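PDB 3B4U: dihydrodipicolinate synthase from Agrobacterium tumefaciens, which probably condenses pyruvate with an aldehyde by a Schiff-base mechanism, the aldol-type step that dihydrodipicolinate synthases carry out in lysine biosynthesis. Local coordinates for residues Asn215-Glu220 with Val235-Glu240. Residues are numbered along the deposited sequence; the frame is centred on the assembly and turned at random.
Sequences NFLTQE and VDLVVE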
# COMPACT_ATOMS: atom_id res chain seq x y z
N ASN B 215 17.20 16.27 7.01
CA ASN B 215 16.88 17.24 5.95
C ASN B 215 17.12 18.68 6.38
O ASN B 215 17.27 19.54 5.52
CB ASN B 215 15.41 17.13 5.54
CG ASN B 215 15.12 15.93 4.67
OD1 ASN B 215 15.41 15.96 3.46
ND2 ASN B 215 14.54 14.91 5.25
N PHE B 216 17.17 18.96 7.69
CA PHE B 216 17.29 20.33 8.16
C PHE B 216 18.23 20.53 9.33
O PHE B 216 18.48 21.68 9.66
CB PHE B 216 15.90 20.96 8.42
CG PHE B 216 15.13 20.27 9.48
CD1 PHE B 216 15.28 20.63 10.82
CD2 PHE B 216 14.24 19.27 9.19
CE1 PHE B 216 14.61 19.98 11.82
CE2 PHE B 216 13.56 18.62 10.19
CZ PHE B 216 13.75 18.98 11.52
N LEU B 217 18.75 19.46 9.93
CA LEU B 217 19.77 19.52 11.00
C LEU B 217 20.83 18.47 10.68
O LEU B 217 21.08 17.54 11.45
CB LEU B 217 19.17 19.34 12.39
CG LEU B 217 18.38 20.52 12.95
CD1 LEU B 217 17.54 20.05 14.16
CD2 LEU B 217 19.31 21.66 13.33
N THR B 218 21.41 18.56 9.49
CA THR B 218 22.28 17.49 9.01
C THR B 218 23.48 17.23 9.92
O THR B 218 23.73 16.08 10.29
CB THR B 218 22.76 17.77 7.59
OG1 THR B 218 21.64 18.07 6.74
CG2 THR B 218 23.49 16.56 7.07
N GLN B 219 24.23 18.29 10.25
CA GLN B 219 25.40 18.10 11.10
C GLN B 219 25.05 17.51 12.46
O GLN B 219 25.77 16.66 12.98
CB GLN B 219 26.15 19.41 11.26
CG GLN B 219 27.10 19.69 10.12
CD GLN B 219 28.30 18.77 10.19
OE1 GLN B 219 29.04 18.78 11.20
NE2 GLN B 219 28.55 18.00 9.15
N GLU B 220 23.94 17.96 13.02
CA GLU B 220 23.55 17.49 14.33
C GLU B 220 23.19 16.00 14.31
O GLU B 220 23.57 15.22 15.19
CB GLU B 220 22.35 18.30 14.87
CG GLU B 220 22.68 19.75 15.21
CD GLU B 220 22.75 20.71 14.05
OE1 GLU B 220 22.52 20.32 12.88
OE2 GLU B 220 23.05 21.89 14.32
N VAL B 235 16.21 14.86 20.37
CA VAL B 235 15.18 14.04 21.02
C VAL B 235 13.99 14.91 21.41
O VAL B 235 12.84 14.59 21.13
CB VAL B 235 15.77 13.30 22.24
CG1 VAL B 235 14.66 12.55 23.01
CG2 VAL B 235 16.88 12.37 21.78
N ASP B 236 14.28 16.04 22.03
CA ASP B 236 13.23 16.96 22.44
C ASP B 236 12.45 17.51 21.24
O ASP B 236 11.24 17.60 21.29
CB ASP B 236 13.80 18.15 23.22
CG ASP B 236 14.23 17.81 24.63
OD1 ASP B 236 13.99 16.70 25.15
OD2 ASP B 236 14.81 18.74 25.24
N LEU B 237 13.15 17.86 20.17
CA LEU B 237 12.46 18.37 18.99
C LEU B 237 11.46 17.35 18.48
O LEU B 237 10.33 17.69 18.16
CB LEU B 237 13.45 18.74 17.90
CG LEU B 237 12.81 19.27 16.62
CD1 LEU B 237 12.09 20.59 16.91
CD2 LEU B 237 13.85 19.42 15.55
N VAL B 238 11.89 16.10 18.37
CA VAL B 238 11.01 15.07 17.83
C VAL B 238 9.77 14.91 18.71
O VAL B 238 8.66 14.77 18.21
CB VAL B 238 11.78 13.77 17.63
CG1 VAL B 238 10.83 12.60 17.30
CG2 VAL B 238 12.85 13.97 16.54
N VAL B 239 9.91 15.00 20.03
CA VAL B 239 8.73 14.94 20.90
C VAL B 239 7.84 16.14 20.69
O VAL B 239 6.62 16.01 20.60
CB VAL B 239 9.10 14.86 22.42
CG1 VAL B 239 7.84 14.91 23.27
CG2 VAL B 239 9.84 13.60 22.66
N GLU B 240 8.41 17.33 20.67
CA GLU B 240 7.61 18.55 20.50
C GLU B 240 6.82 18.51 19.20
O GLU B 240 5.70 19.04 19.12
CB GLU B 240 8.51 19.78 20.52
CG GLU B 240 9.18 20.03 21.83
CD GLU B 240 8.29 20.61 22.91
OE1 GLU B 240 7.27 21.23 22.58
OE2 GLU B 240 8.65 20.47 24.10
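L237 meets F216 and L217 through a single methyl group, CD2, and the meeting is wholly apolar and small, burying 78 Å² in total. Against the phenyl ring, CD2 of L237 comes in at the rim and lies in the ring plane, 3.8 Å from CE1 and 4.1 Å from CZ of F216. The methyl therefore touches the outer edge of the ring and lies over neither face. Against L217 the approach is tip to tip, with CD1 of L217 4.0 Å from CD2 of L237.

Side-chain torsions explain how so slight a contact bridges two backbones whose closest CA atoms, those of L217 and L237, are 10.9 Å apart. L237 holds CG opposite its backbone N (chi1 179°), extending the branch toward the other segment, and chi2 sets CD2 anti to CA as the leading methyl. F216 has CG between N and the carbonyl carbon (chi1 63°); this turns the ring toward L237, with CE1 and CZ at its leading edge.

Around this junction the same three side chains join a larger apolar cluster. F216 packs on V250, L253 and T257 of helix 246-258 and on F285, which L217 also touches; L237 rests on L288 in the same helix, 275-289. One residue earlier, the N215 side chain ties the turn to the barrel, its amide bonded to H29, T12, A10 and G212.

L217 is the N-cap residue of helix 218-225, just beyond the turn that follows the last barrel strand, 208-211. The contact thus links the start of that helix to helix 232-240, the first of the C-terminal region, while helices 246-258 and 275-289 complete the cluster, an arrangement characteristic of the dihydrodipicolinate synthase family, in which a helical C-terminal region packs beside the (beta/alpha)8 TIM barrel.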